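Local coordinates for Fe2OG dioxygenase domain-containing protein (Pseudomonas putida, PDB 4J25) that probably hydroxylates prolyl residues of a protein substrate as a 2-oxoglutarate- and iron-dependent prolyl-4-hydroxylase with a double-stranded beta-helix fold, at residues A33-D38 against S45-F50; D37-H42 against L195-S200; G126-E131 against D153-V158; H146-R151 against T218-R223; L176-F179 against E185-V188. All coordinates share one frame; numbering follows the deposited sequence.

Interaction 1 of 5, residues A33-D38 against S45-F50; sequences AAVVDD and SQQAHF
Asp38 reaches from its helix to the side chain of Ser45, which its CB, CG and OD2 each meet. Its CB rests on Ser45 CB at 3.4 Å. The carboxylate carbon CG passes 3.5 Å from Ser45 OG, and OD2 accepts the hydroxyl of Ser45 OG at 2.7 Å, using the lone pair that points away from OD1. The same OD2 accepts a hydrogen bond from a water, which accepts from Gln46 N. Helix segment 33-38 runs roughly antiparallel (154°) to strand segment 45-47, part of an outermost strand, within this chain, of the larger sheet of the double-stranded beta-helix. Ser45 OG accepts from Gln47 NE2 at 3.2 Å, within the plane of the amide; the hydroxyl, donor to Asp38 and acceptor from Gln47, is fixed in rotation. The bend of Gln47 at chi2 (-67°) folds the amide back toward Ser45 and lays its CG 3.7 Å from Val35 CG2. The CG1 branch of Val35 lies 4.1 Å from Ser45 CB; the valine also packs on Val197 and Leu115.

Interaction 2 of 5, residues D37-H42 against L195-S200; sequences DDLATH and LVVFLS
Val197 presents CG1 to the forked end of Leu39, 4.0 Å from Leu39 CD2 and 4.1 Å from Leu39 CD1, the side chains crossing at about a right angle. Val197 O follows, 3.9 Å from Leu39 CD2. Leu39 CD2 also lies 3.9 Å from Phe198 CA; Leu39 CG stands anti to the carbonyl carbon (chi1 -75°), which carries the tip across to the strand. Helix 32-42 lies over one face of the larger sheet of the double-stranded beta-helix; the axis of its segment 37-42 passes 8.7 Å from that of 195-199, at 42°. Phe198 itself turns from the helix to the other face, where its ring meets that of His205 edge-to-face, the nearest atom of the Phe198 side chain about 5 Å from the bound manganese. The end of Leu199 swings back to the helix: its CD1 touches the backbone at Leu39 O, 4.0 Å away, and its CD2 faces Leu39 CD2 at 4.5 Å. Ile119 and Leu123 of helix 103-123 also pack against Leu39.

Interaction 3 of 5, residues G126-E131 against D153-V158; sequences GLEDFE and DDRRMV
Glu128 and Arg155 form a salt bridge through one oxygen, Glu128 OE2 to Arg155 NH2 at 2.7 Å. The oxygen lies at the guanidinium edge, in its plane, but the carboxylate is turned 90° to that plane, a single-point grip. Arg155 bends at chi3 (61°), which turns its guanidinium toward Glu128. Separately, Leu127 CD2 packs on Met157 CB at 3.7 Å. Glu131 OE2 meets only the aliphatic part of Arg156, 3.6 Å from its CD, while the Arg156 head is engaged elsewhere: NH2 is hydrogen-bonded to Asp148 O and the group makes a cation-pi contact with Trp220. In the next shell, Arg155 NE donates to Arg223 O. An Asx turn shapes the start of strand 156-163, Arg156 N giving a nearly straight bond (172°) to Asp154 OD1 at 3.1 Å. Strand 214-222 runs between strands 129-137 and 156-163, with a classic beta bulge in each, Glu128 and Asp129 facing Arg222, Met157 and Val158 facing Phe221; Ile119 of helix 103-123 packs on Leu127.

Interaction 4 of 5, residues H146-R151 against T218-R223; sequences HLDRFR and TGWFRR. With MN (manganese (II) ion), chain I; OGA (N-oxalylglycine), chain J.
Trp220 NE1 donates to Asp148 OD2 at 3.2 Å, the one close contact between the two segments. The oxygen lies in the indole plane and the N-H points well at it (166°), yet the donor stands far above the carboxylate plane, the two groups almost perpendicular (89°). Trp220 CG stands anti to the carbonyl carbon (chi1 -59°), which directs the indole N-H at Asp148. OD2 is gripped further by Ser159 OG and by a manganese-bound water that donates to it at 2.7 Å, which fixes the rotation of Asp148 while OD1 coordinates the metal. His146 NE2 binds manganese at 2.2 Å. N-oxalylglycine chelates the ion through O2 and O2', and Trp220 CZ2 stands 3.8 Å from OGA O2 at the ring edge. A leucine in place of Trp220 would probably deprive OD2 of one of its donors and open a gap beside the ligand. Beyond Asp148 the segments part: Phe150 and Arg151 are exposed, the latter poorly ordered and not modelled beyond CB. With His205, His146 and Asp148 complete the facial triad of two histidines and one carboxylate of 2-oxoglutarate oxygenases, manganese probably standing in for iron and N-oxalylglycine for the cosubstrate.

Interaction 5 of 5, residues L176-F179 against E185-V188; sequences LRMF and EHDV. With OGA (N-oxalylglycine), chain J.
Arg177 holds Asp187 side-on with two nitrogens, NE to Asp187 OD1 at 2.8 Å (175°) and NH2 to Asp187 OD2 at 3.1 Å (170°). Both oxygens use their syn lone pairs and the two flat groups are nearly coplanar; the bend at chi3 (-69°) brings the guanidinium alongside its partner. Asp187 OD2 also accepts a hydrogen bond from Gln175 NE2. An alanine in place of Arg177 would probably leave the Asp187 carboxylate without its paired countercharge and freer to turn. Main-chain bonds join Leu176 with Val188, and Met178 with His186. On the Arg177 side, Phe179 CE1 lies 3.6 Å from Glu185 CD as the two side chains run together. On the opposite face Met178 SD touches Val188 CG2 at 4.0 Å and Leu176 CB faces Val188 CB at 4.2 Å. Leu176 CD1 extends to N-oxalylglycine, 3.7 Å from OGA C4. This antiparallel hairpin belongs to the smaller sheet of the double-stranded beta-helix, where strand 176-179 neighbours strand 205-207, the carrier of the metal ligand His205.

Overall arrangement
Interactions 1 and 2 both start from helix 32-42, their centres 8 Å apart, and reach neighbouring strands 44-47 and 195-199 of the five-stranded sheet. Interaction 1 closes before interactions 3, 4 and 5 open. Interactions 3 and 4, 7 Å apart at their centres, alternate along the chain toward the sheet's other edge: interaction 4 uses strand 214-222, and the strands of interaction 3 flank it on its two sides. Interaction 5, nested within the loops closed by interactions 2 and 4, is the hairpin of the smaller sheet and packs on Val196 and Phe198. Interactions 4 and 5 do not touch, yet both meet N-oxalylglycine, so segments distant in sequence gather round the metal and ligand between the two sheets.

Interaction 1 of 5, residues A33-D38 against S45-F50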
# COMPACT_ATOMS: atom_id res chain seq x y z
N ALA A 33 11.80 8.24 -7.32
CA ALA A 33 12.43 7.70 -8.52
C ALA A 33 12.81 6.23 -8.35
O ALA A 33 12.77 5.47 -9.30
CB ALA A 33 13.64 8.52 -8.88
N ALA A 34 13.20 5.85 -7.13
CA ALA A 34 13.59 4.47 -6.84
C ALA A 34 12.39 3.51 -6.89
O ALA A 34 12.51 2.38 -7.37
CB ALA A 34 14.27 4.40 -5.49
N VAL A 35 11.24 3.95 -6.37
CA VAL A 35 10.01 3.17 -6.45
C VAL A 35 9.63 2.94 -7.93
O VAL A 35 9.28 1.83 -8.32
CB VAL A 35 8.84 3.88 -5.71
CG1 VAL A 35 7.56 3.06 -5.80
CG2 VAL A 35 9.20 4.12 -4.25
N VAL A 36 9.72 3.99 -8.74
CA VAL A 36 9.36 3.88 -10.14
C VAL A 36 10.32 2.97 -10.91
O VAL A 36 9.89 2.12 -11.69
CB VAL A 36 9.30 5.25 -10.83
CG1 VAL A 36 8.92 5.08 -12.31
CG2 VAL A 36 8.28 6.15 -10.15
N ASP A 37 11.63 3.12 -10.69
CA ASP A 37 12.60 2.23 -11.34
C ASP A 37 12.34 0.77 -10.95
O ASP A 37 12.31 -0.11 -11.82
CB ASP A 37 14.03 2.65 -10.99
CG ASP A 37 15.07 1.66 -11.47
OD1 ASP A 37 14.76 0.82 -12.33
OD2 ASP A 37 16.22 1.72 -10.97
N ASP A 38 12.09 0.51 -9.66
CA ASP A 38 11.77 -0.84 -9.19
C ASP A 38 10.51 -1.40 -9.87
O ASP A 38 10.49 -2.56 -10.27
CB ASP A 38 11.54 -0.89 -7.67
CG ASP A 38 12.82 -0.64 -6.86
OD1 ASP A 38 13.94 -0.77 -7.42
OD2 ASP A 38 12.69 -0.34 -5.65
N SER A 45 8.08 -2.88 -5.53
CA SER A 45 9.05 -2.11 -4.79
C SER A 45 8.68 -2.15 -3.31
O SER A 45 7.50 -2.24 -2.95
CB SER A 45 9.07 -0.67 -5.29
OG SER A 45 10.16 0.05 -4.74
N GLN A 46 9.69 -2.12 -2.46
CA GLN A 46 9.50 -2.05 -1.02
C GLN A 46 10.40 -0.96 -0.43
O GLN A 46 11.58 -0.90 -0.74
CB GLN A 46 9.79 -3.40 -0.39
CG GLN A 46 9.67 -3.41 1.16
CD GLN A 46 9.97 -4.77 1.77
OE1 GLN A 46 10.27 -4.88 2.95
NE2 GLN A 46 9.88 -5.82 0.97
N GLN A 47 9.83 -0.10 0.41
CA GLN A 47 10.56 1.02 0.98
C GLN A 47 10.36 1.05 2.48
O GLN A 47 9.23 1.18 2.94
CB GLN A 47 10.05 2.34 0.42
CG GLN A 47 10.13 2.42 -1.08
CD GLN A 47 11.55 2.44 -1.55
OE1 GLN A 47 12.42 3.02 -0.90
NE2 GLN A 47 11.81 1.79 -2.67
N ALA A 48 11.44 0.95 3.24
CA ALA A 48 11.34 1.07 4.69
C ALA A 48 11.29 2.55 5.05
O ALA A 48 11.81 3.39 4.32
CB ALA A 48 12.54 0.39 5.36
N HIS A 49 10.66 2.86 6.18
CA HIS A 49 10.59 4.24 6.65
C HIS A 49 10.13 5.21 5.56
O HIS A 49 10.74 6.25 5.34
CB HIS A 49 11.95 4.64 7.20
CG HIS A 49 12.47 3.70 8.24
ND1 HIS A 49 11.75 3.36 9.36
CD2 HIS A 49 13.63 3.00 8.31
CE1 HIS A 49 12.45 2.51 10.09
NE2 HIS A 49 13.59 2.27 9.48
N PHE A 50 9.04 4.85 4.89
CA PHE A 50 8.49 5.67 3.82
C PHE A 50 8.02 7.04 4.34
O PHE A 50 8.07 8.04 3.63
CB PHE A 50 7.36 4.94 3.10
CG PHE A 50 6.86 5.68 1.90
CD1 PHE A 50 7.65 5.81 0.78
CD2 PHE A 50 5.61 6.30 1.91
CE1 PHE A 50 7.21 6.52 -0.34
CE2 PHE A 50 5.16 7.01 0.82
CZ PHE A 50 5.97 7.12 -0.32
O HOH W 1 12.41 -2.78 -3.68

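Interaction 2 of 5, residues D37-H42 against L195-S200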
# COMPACT_ATOMS: atom_id res chain seq x y z
N ASP A 37 11.63 3.12 -10.69
CA ASP A 37 12.60 2.23 -11.34
C ASP A 37 12.34 0.77 -10.95
O ASP A 37 12.31 -0.11 -11.82
CB ASP A 37 14.03 2.65 -10.99
CG ASP A 37 15.07 1.66 -11.47
OD1 ASP A 37 14.76 0.82 -12.33
OD2 ASP A 37 16.22 1.72 -10.97
N ASP A 38 12.09 0.51 -9.66
CA ASP A 38 11.77 -0.84 -9.19
C ASP A 38 10.51 -1.40 -9.87
O ASP A 38 10.49 -2.56 -10.27
CB ASP A 38 11.54 -0.89 -7.67
CG ASP A 38 12.82 -0.64 -6.86
OD1 ASP A 38 13.94 -0.77 -7.42
OD2 ASP A 38 12.69 -0.34 -5.65
N LEU A 39 9.45 -0.60 -9.97
CA LEU A 39 8.24 -1.06 -10.64
C LEU A 39 8.53 -1.45 -12.09
O LEU A 39 8.01 -2.45 -12.57
CB LEU A 39 7.15 0.01 -10.62
CG LEU A 39 6.43 0.20 -9.30
CD1 LEU A 39 5.50 1.37 -9.45
CD2 LEU A 39 5.67 -1.06 -8.91
N ALA A 40 9.36 -0.67 -12.76
CA ALA A 40 9.69 -0.92 -14.17
C ALA A 40 10.53 -2.18 -14.34
O ALA A 40 10.33 -2.95 -15.28
CB ALA A 40 10.43 0.27 -14.76
N THR A 41 11.47 -2.38 -13.43
CA THR A 41 12.45 -3.45 -13.58
C THR A 41 11.97 -4.79 -13.00
O THR A 41 12.25 -5.86 -13.56
CB THR A 41 13.77 -3.05 -12.93
OG1 THR A 41 13.56 -2.84 -11.54
CG2 THR A 41 14.29 -1.76 -13.53
N HIS A 42 11.23 -4.74 -11.89
CA HIS A 42 10.83 -5.95 -11.16
C HIS A 42 9.32 -6.10 -10.99
O HIS A 42 8.87 -7.16 -10.56
CB HIS A 42 11.43 -5.98 -9.75
CG HIS A 42 12.92 -5.90 -9.71
ND1 HIS A 42 13.59 -4.85 -9.11
CD2 HIS A 42 13.88 -6.74 -10.16
CE1 HIS A 42 14.89 -5.04 -9.22
NE2 HIS A 42 15.09 -6.18 -9.86
N LEU A 195 6.40 0.61 3.15
CA LEU A 195 5.52 0.71 1.99
C LEU A 195 5.87 -0.36 0.95
O LEU A 195 7.04 -0.55 0.61
CB LEU A 195 5.61 2.10 1.35
CG LEU A 195 4.70 2.36 0.13
CD1 LEU A 195 3.28 2.58 0.57
CD2 LEU A 195 5.19 3.55 -0.69
N VAL A 196 4.86 -1.08 0.47
CA VAL A 196 5.04 -2.05 -0.61
C VAL A 196 4.18 -1.60 -1.77
O VAL A 196 3.01 -1.32 -1.59
CB VAL A 196 4.62 -3.46 -0.19
CG1 VAL A 196 4.80 -4.47 -1.37
CG2 VAL A 196 5.42 -3.91 0.99
N VAL A 197 4.77 -1.51 -2.96
CA VAL A 197 4.05 -1.13 -4.17
C VAL A 197 4.25 -2.22 -5.22
O VAL A 197 5.35 -2.74 -5.38
CB VAL A 197 4.59 0.21 -4.73
CG1 VAL A 197 3.73 0.73 -5.86
CG2 VAL A 197 4.65 1.27 -3.62
N PHE A 198 3.19 -2.60 -5.92
CA PHE A 198 3.35 -3.58 -7.00
C PHE A 198 2.32 -3.42 -8.12
O PHE A 198 1.27 -2.76 -7.97
CB PHE A 198 3.34 -5.02 -6.46
CG PHE A 198 2.12 -5.38 -5.66
CD1 PHE A 198 2.11 -5.21 -4.28
CD2 PHE A 198 0.99 -5.91 -6.27
CE1 PHE A 198 1.00 -5.55 -3.53
CE2 PHE A 198 -0.11 -6.24 -5.54
CZ PHE A 198 -0.12 -6.06 -4.16
N LEU A 199 2.64 -4.02 -9.26
CA LEU A 199 1.71 -4.05 -10.38
C LEU A 199 0.54 -5.00 -10.08
O LEU A 199 0.73 -6.19 -9.89
CB LEU A 199 2.45 -4.46 -11.66
CG LEU A 199 3.54 -3.47 -12.08
CD1 LEU A 199 4.33 -3.97 -13.30
CD2 LEU A 199 2.98 -2.08 -12.35
N SER A 200 -0.67 -4.44 -10.07
CA SER A 200 -1.85 -5.17 -9.60
C SER A 200 -2.22 -6.38 -10.45
O SER A 200 -2.72 -7.36 -9.93
CB SER A 200 -3.07 -4.24 -9.55
OG SER A 200 -2.77 -3.03 -8.86

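Interaction 3 of 5, residues G126-E131 against D153-V158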
# COMPACT_ATOMS: atom_id res chain seq x y z
N GLY A 126 -1.01 6.62 -17.21
CA GLY A 126 -2.25 7.37 -17.26
C GLY A 126 -3.12 7.28 -16.01
O GLY A 126 -4.36 7.37 -16.06
N LEU A 127 -2.48 7.12 -14.86
CA LEU A 127 -3.19 6.99 -13.59
C LEU A 127 -3.92 8.29 -13.24
O LEU A 127 -3.30 9.35 -13.15
CB LEU A 127 -2.20 6.64 -12.48
CG LEU A 127 -1.39 5.36 -12.63
CD1 LEU A 127 -0.30 5.30 -11.59
CD2 LEU A 127 -2.30 4.17 -12.53
N GLU A 128 -5.22 8.21 -13.04
CA GLU A 128 -6.02 9.40 -12.75
C GLU A 128 -6.19 9.66 -11.26
O GLU A 128 -6.38 10.81 -10.84
CB GLU A 128 -7.40 9.28 -13.38
CG GLU A 128 -8.22 8.12 -12.83
CD GLU A 128 -9.70 8.27 -13.14
OE1 GLU A 128 -10.04 8.73 -14.25
OE2 GLU A 128 -10.53 7.93 -12.25
N ASP A 129 -6.17 8.60 -10.45
CA ASP A 129 -6.32 8.78 -9.01
C ASP A 129 -5.80 7.60 -8.16
O ASP A 129 -5.29 6.59 -8.68
CB ASP A 129 -7.78 9.14 -8.67
CG ASP A 129 -8.70 7.93 -8.56
OD1 ASP A 129 -9.79 8.07 -7.97
OD2 ASP A 129 -8.34 6.84 -9.04
N PHE A 130 -5.92 7.78 -6.86
CA PHE A 130 -5.48 6.82 -5.87
C PHE A 130 -6.61 6.69 -4.88
O PHE A 130 -7.13 7.69 -4.38
CB PHE A 130 -4.22 7.32 -5.15
CG PHE A 130 -3.72 6.38 -4.08
CD1 PHE A 130 -3.80 6.74 -2.72
CD2 PHE A 130 -3.17 5.15 -4.42
CE1 PHE A 130 -3.33 5.87 -1.73
CE2 PHE A 130 -2.70 4.29 -3.44
CZ PHE A 130 -2.78 4.65 -2.08
N GLU A 131 -7.05 5.47 -4.64
CA GLU A 131 -8.08 5.21 -3.66
C GLU A 131 -7.46 4.34 -2.58
O GLU A 131 -6.69 3.42 -2.87
CB GLU A 131 -9.29 4.52 -4.31
CG GLU A 131 -8.96 3.14 -4.90
CD GLU A 131 -10.17 2.37 -5.38
OE1 GLU A 131 -11.31 2.84 -5.19
OE2 GLU A 131 -9.98 1.28 -5.96
N ASP A 153 -10.65 -5.74 -17.30
CA ASP A 153 -10.72 -4.30 -17.48
C ASP A 153 -10.48 -3.54 -16.17
O ASP A 153 -10.38 -2.31 -16.17
CB ASP A 153 -12.09 -3.92 -18.06
N ASP A 154 -10.38 -4.27 -15.06
CA ASP A 154 -10.27 -3.65 -13.74
C ASP A 154 -9.36 -2.42 -13.89
O ASP A 154 -8.38 -2.46 -14.63
CB ASP A 154 -9.73 -4.69 -12.75
CG ASP A 154 -9.80 -4.23 -11.31
OD1 ASP A 154 -9.75 -3.02 -11.06
OD2 ASP A 154 -9.89 -5.09 -10.41
N ARG A 155 -9.73 -1.31 -13.26
CA ARG A 155 -9.04 -0.03 -13.45
C ARG A 155 -7.81 0.10 -12.56
O ARG A 155 -6.96 0.97 -12.78
CB ARG A 155 -9.97 1.14 -13.14
CG ARG A 155 -11.08 1.34 -14.14
CD ARG A 155 -12.16 2.21 -13.58
NE ARG A 155 -11.66 3.54 -13.23
CZ ARG A 155 -12.36 4.44 -12.54
NH1 ARG A 155 -13.58 4.15 -12.13
NH2 ARG A 155 -11.84 5.62 -12.28
N ARG A 156 -7.71 -0.76 -11.56
CA ARG A 156 -6.58 -0.75 -10.64
C ARG A 156 -5.34 -1.27 -11.34
O ARG A 156 -5.32 -2.38 -11.86
CB ARG A 156 -6.92 -1.53 -9.38
CG ARG A 156 -8.22 -1.04 -8.79
CD ARG A 156 -8.57 -1.65 -7.47
NE ARG A 156 -8.65 -3.10 -7.50
CZ ARG A 156 -8.87 -3.85 -6.43
NH1 ARG A 156 -9.05 -3.28 -5.24
NH2 ARG A 156 -8.93 -5.16 -6.53
N MET A 157 -4.33 -0.42 -11.39
CA MET A 157 -3.11 -0.69 -12.12
C MET A 157 -1.91 -0.94 -11.20
O MET A 157 -1.02 -1.70 -11.53
CB MET A 157 -2.77 0.50 -13.02
CG MET A 157 -3.80 0.78 -14.10
SD MET A 157 -4.11 -0.67 -15.14
CE MET A 157 -2.54 -0.82 -15.97
N VAL A 158 -1.87 -0.25 -10.06
CA VAL A 158 -0.74 -0.37 -9.15
C VAL A 158 -1.28 -0.40 -7.74
O VAL A 158 -2.11 0.42 -7.39
CB VAL A 158 0.24 0.83 -9.27
CG1 VAL A 158 1.41 0.65 -8.27
CG2 VAL A 158 0.76 1.00 -10.71

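Interaction 4 of 5, residues H146-R151 against T218-R223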
# COMPACT_ATOMS: atom_id res chain seq x y z
N HIS A 146 -4.35 -14.18 -4.08
CA HIS A 146 -5.20 -13.44 -5.00
C HIS A 146 -4.40 -12.44 -5.82
O HIS A 146 -3.24 -12.13 -5.51
CB HIS A 146 -6.33 -12.72 -4.26
CG HIS A 146 -5.88 -11.56 -3.43
ND1 HIS A 146 -5.32 -11.71 -2.18
CD2 HIS A 146 -5.92 -10.22 -3.67
CE1 HIS A 146 -5.02 -10.52 -1.69
NE2 HIS A 146 -5.37 -9.60 -2.57
N LEU A 147 -5.05 -11.97 -6.88
CA LEU A 147 -4.56 -10.85 -7.66
C LEU A 147 -5.51 -9.69 -7.40
O LEU A 147 -6.71 -9.88 -7.27
CB LEU A 147 -4.57 -11.15 -9.16
CG LEU A 147 -3.44 -12.02 -9.67
CD1 LEU A 147 -3.94 -12.94 -10.80
CD2 LEU A 147 -2.30 -11.17 -10.16
N ASP A 148 -4.96 -8.49 -7.33
CA ASP A 148 -5.79 -7.32 -7.09
C ASP A 148 -6.58 -6.93 -8.33
O ASP A 148 -7.71 -6.48 -8.22
CB ASP A 148 -4.95 -6.14 -6.63
CG ASP A 148 -4.44 -6.29 -5.20
OD1 ASP A 148 -4.96 -7.10 -4.42
OD2 ASP A 148 -3.50 -5.57 -4.89
N ARG A 149 -5.99 -7.09 -9.49
CA ARG A 149 -6.66 -6.72 -10.74
C ARG A 149 -6.92 -7.96 -11.59
O ARG A 149 -5.99 -8.66 -11.93
CB ARG A 149 -5.80 -5.73 -11.53
CG ARG A 149 -6.38 -5.40 -12.88
CD ARG A 149 -5.34 -5.00 -13.90
NE ARG A 149 -5.98 -4.67 -15.17
CZ ARG A 149 -5.36 -4.15 -16.21
NH1 ARG A 149 -4.06 -3.88 -16.15
NH2 ARG A 149 -6.03 -3.89 -17.33
N PHE A 150 -8.18 -8.22 -11.92
CA PHE A 150 -8.52 -9.33 -12.81
C PHE A 150 -8.22 -8.96 -14.27
O PHE A 150 -7.95 -7.81 -14.59
CB PHE A 150 -10.00 -9.68 -12.66
CG PHE A 150 -10.38 -10.12 -11.27
CD1 PHE A 150 -9.42 -10.50 -10.34
CD2 PHE A 150 -11.73 -10.16 -10.90
CE1 PHE A 150 -9.79 -10.91 -9.07
CE2 PHE A 150 -12.10 -10.57 -9.63
CZ PHE A 150 -11.13 -10.95 -8.71
N ARG A 151 -8.27 -9.95 -15.16
CA ARG A 151 -8.10 -9.67 -16.58
C ARG A 151 -9.32 -8.95 -17.16
O ARG A 151 -9.46 -8.82 -18.37
CB ARG A 151 -7.85 -10.98 -17.35
N THR A 218 -4.26 0.33 2.81
CA THR A 218 -4.18 -0.34 1.53
C THR A 218 -4.88 0.49 0.45
O THR A 218 -5.91 1.12 0.71
CB THR A 218 -4.79 -1.75 1.62
OG1 THR A 218 -4.53 -2.47 0.42
CG2 THR A 218 -6.30 -1.68 1.88
N GLY A 219 -4.32 0.51 -0.76
CA GLY A 219 -4.85 1.34 -1.81
C GLY A 219 -4.45 0.92 -3.21
O GLY A 219 -3.65 -0.01 -3.39
N TRP A 220 -4.97 1.65 -4.19
CA TRP A 220 -4.74 1.37 -5.62
C TRP A 220 -4.75 2.64 -6.41
O TRP A 220 -5.61 3.51 -6.19
CB TRP A 220 -5.80 0.41 -6.16
CG TRP A 220 -5.79 -0.85 -5.40
CD1 TRP A 220 -5.02 -1.95 -5.64
CD2 TRP A 220 -6.56 -1.15 -4.23
NE1 TRP A 220 -5.26 -2.91 -4.69
CE2 TRP A 220 -6.19 -2.43 -3.80
CE3 TRP A 220 -7.50 -0.43 -3.48
CZ2 TRP A 220 -6.75 -3.03 -2.69
CZ3 TRP A 220 -8.05 -1.01 -2.38
CH2 TRP A 220 -7.68 -2.31 -1.99
N PHE A 221 -3.77 2.77 -7.29
CA PHE A 221 -3.78 3.79 -8.31
C PHE A 221 -4.57 3.26 -9.49
O PHE A 221 -4.36 2.11 -9.91
CB PHE A 221 -2.35 4.12 -8.78
CG PHE A 221 -1.46 4.68 -7.71
CD1 PHE A 221 -1.48 6.04 -7.44
CD2 PHE A 221 -0.59 3.87 -7.00
CE1 PHE A 221 -0.66 6.59 -6.45
CE2 PHE A 221 0.22 4.40 -6.02
CZ PHE A 221 0.19 5.77 -5.76
N ARG A 222 -5.45 4.09 -10.04
CA ARG A 222 -6.37 3.66 -11.08
C ARG A 222 -6.29 4.50 -12.34
O ARG A 222 -5.94 5.67 -12.29
CB ARG A 222 -7.80 3.74 -10.56
CG ARG A 222 -8.03 3.04 -9.24
CD ARG A 222 -9.50 3.02 -8.89
NE ARG A 222 -10.01 4.37 -8.70
CZ ARG A 222 -11.29 4.67 -8.52
NH1 ARG A 222 -12.22 3.73 -8.50
NH2 ARG A 222 -11.65 5.94 -8.36
N ARG A 223 -6.60 3.86 -13.47
CA ARG A 223 -6.89 4.54 -14.73
C ARG A 223 -8.37 4.85 -14.81
O ARG A 223 -9.18 4.27 -14.08
CB ARG A 223 -6.59 3.63 -15.93
CG ARG A 223 -5.15 3.27 -16.14
CD ARG A 223 -5.01 2.29 -17.31
NE ARG A 223 -5.60 2.82 -18.53
CZ ARG A 223 -4.95 3.59 -19.41
NH1 ARG A 223 -3.68 3.91 -19.21
NH2 ARG A 223 -5.58 4.04 -20.49
MN MN I . -4.38 -7.66 -2.42
C1 OGA J . -5.50 -6.31 -0.26
C2 OGA J . -4.23 -6.96 0.21
C4 OGA J . -2.36 -7.10 1.81
C5 OGA J . -1.81 -6.48 3.05
O1 OGA J . -6.09 -5.53 0.53
O2 OGA J . -5.95 -6.54 -1.44
O2' OGA J . -3.76 -7.89 -0.42
O3 OGA J . -0.57 -6.52 3.26
N1 OGA J . -3.57 -6.47 1.40
O4 OGA J . -2.57 -5.92 3.89
O HOH W 2 -3.33 -5.68 -2.18

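Interaction 5 of 5, residues L176-F179 against E185-V188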
# COMPACT_ATOMS: atom_id res chain seq x y z
N LEU A 176 2.89 -10.25 4.40
CA LEU A 176 2.43 -10.29 3.02
C LEU A 176 3.41 -11.20 2.27
O LEU A 176 4.61 -10.99 2.33
CB LEU A 176 2.45 -8.90 2.40
CG LEU A 176 2.07 -8.79 0.91
CD1 LEU A 176 0.59 -9.04 0.74
CD2 LEU A 176 2.45 -7.42 0.34
N ARG A 177 2.89 -12.22 1.60
CA ARG A 177 3.72 -13.09 0.75
C ARG A 177 3.42 -12.85 -0.73
O ARG A 177 2.30 -13.06 -1.17
CB ARG A 177 3.49 -14.56 1.11
CG ARG A 177 4.28 -15.53 0.23
CD ARG A 177 4.31 -16.92 0.81
NE ARG A 177 5.12 -16.98 2.03
CZ ARG A 177 5.14 -18.02 2.86
NH1 ARG A 177 4.40 -19.09 2.62
NH2 ARG A 177 5.92 -17.99 3.93
N MET A 178 4.45 -12.43 -1.47
CA MET A 178 4.33 -12.05 -2.86
C MET A 178 4.97 -13.11 -3.74
O MET A 178 6.09 -13.55 -3.48
CB MET A 178 5.04 -10.72 -3.10
CG MET A 178 4.58 -9.62 -2.16
SD MET A 178 5.73 -8.23 -2.15
CE MET A 178 5.31 -7.48 -3.71
N PHE A 179 4.24 -13.51 -4.77
CA PHE A 179 4.71 -14.52 -5.70
C PHE A 179 5.24 -13.84 -6.93
O PHE A 179 4.48 -13.30 -7.75
CB PHE A 179 3.60 -15.52 -5.97
CG PHE A 179 3.14 -16.21 -4.72
CD1 PHE A 179 3.81 -17.33 -4.26
CD2 PHE A 179 2.11 -15.70 -3.98
CE1 PHE A 179 3.42 -17.94 -3.08
CE2 PHE A 179 1.71 -16.32 -2.80
CZ PHE A 179 2.37 -17.43 -2.35
N GLU A 185 9.51 -16.42 -4.10
CA GLU A 185 8.55 -15.90 -3.13
C GLU A 185 9.27 -14.86 -2.27
O GLU A 185 10.45 -15.00 -2.02
CB GLU A 185 7.98 -17.03 -2.28
CG GLU A 185 7.33 -18.13 -3.11
CD GLU A 185 6.71 -19.23 -2.28
OE1 GLU A 185 6.69 -19.10 -1.04
OE2 GLU A 185 6.25 -20.23 -2.88
N HIS A 186 8.55 -13.82 -1.85
CA HIS A 186 9.12 -12.83 -0.93
C HIS A 186 8.11 -12.44 0.15
O HIS A 186 7.02 -11.98 -0.19
CB HIS A 186 9.54 -11.57 -1.70
CG HIS A 186 10.15 -10.50 -0.84
ND1 HIS A 186 11.29 -10.72 -0.09
CD2 HIS A 186 9.79 -9.22 -0.61
CE1 HIS A 186 11.61 -9.62 0.56
NE2 HIS A 186 10.72 -8.69 0.26
N ASP A 187 8.47 -12.63 1.42
CA ASP A 187 7.65 -12.20 2.54
C ASP A 187 7.98 -10.75 2.92
O ASP A 187 9.14 -10.36 3.00
CB ASP A 187 7.88 -13.10 3.75
CG ASP A 187 7.27 -14.47 3.58
OD1 ASP A 187 6.71 -14.72 2.49
OD2 ASP A 187 7.34 -15.31 4.51
N VAL A 188 6.94 -9.96 3.19
CA VAL A 188 7.11 -8.66 3.82
C VAL A 188 6.49 -8.67 5.22
O VAL A 188 5.31 -8.95 5.38
CB VAL A 188 6.43 -7.56 2.98
CG1 VAL A 188 6.64 -6.18 3.65
CG2 VAL A 188 7.00 -7.54 1.60
C1 OGA J . -5.50 -6.31 -0.26
C2 OGA J . -4.23 -6.96 0.21
C4 OGA J . -2.36 -7.10 1.81
C5 OGA J . -1.81 -6.48 3.05
O1 OGA J . -6.09 -5.53 0.53
O2 OGA J . -5.95 -6.54 -1.44
O2' OGA J . -3.76 -7.89 -0.42
O3 OGA J . -0.57 -6.52 3.26
N1 OGA J . -3.57 -6.47 1.40
O4 OGA J . -2.57 -5.92 3.89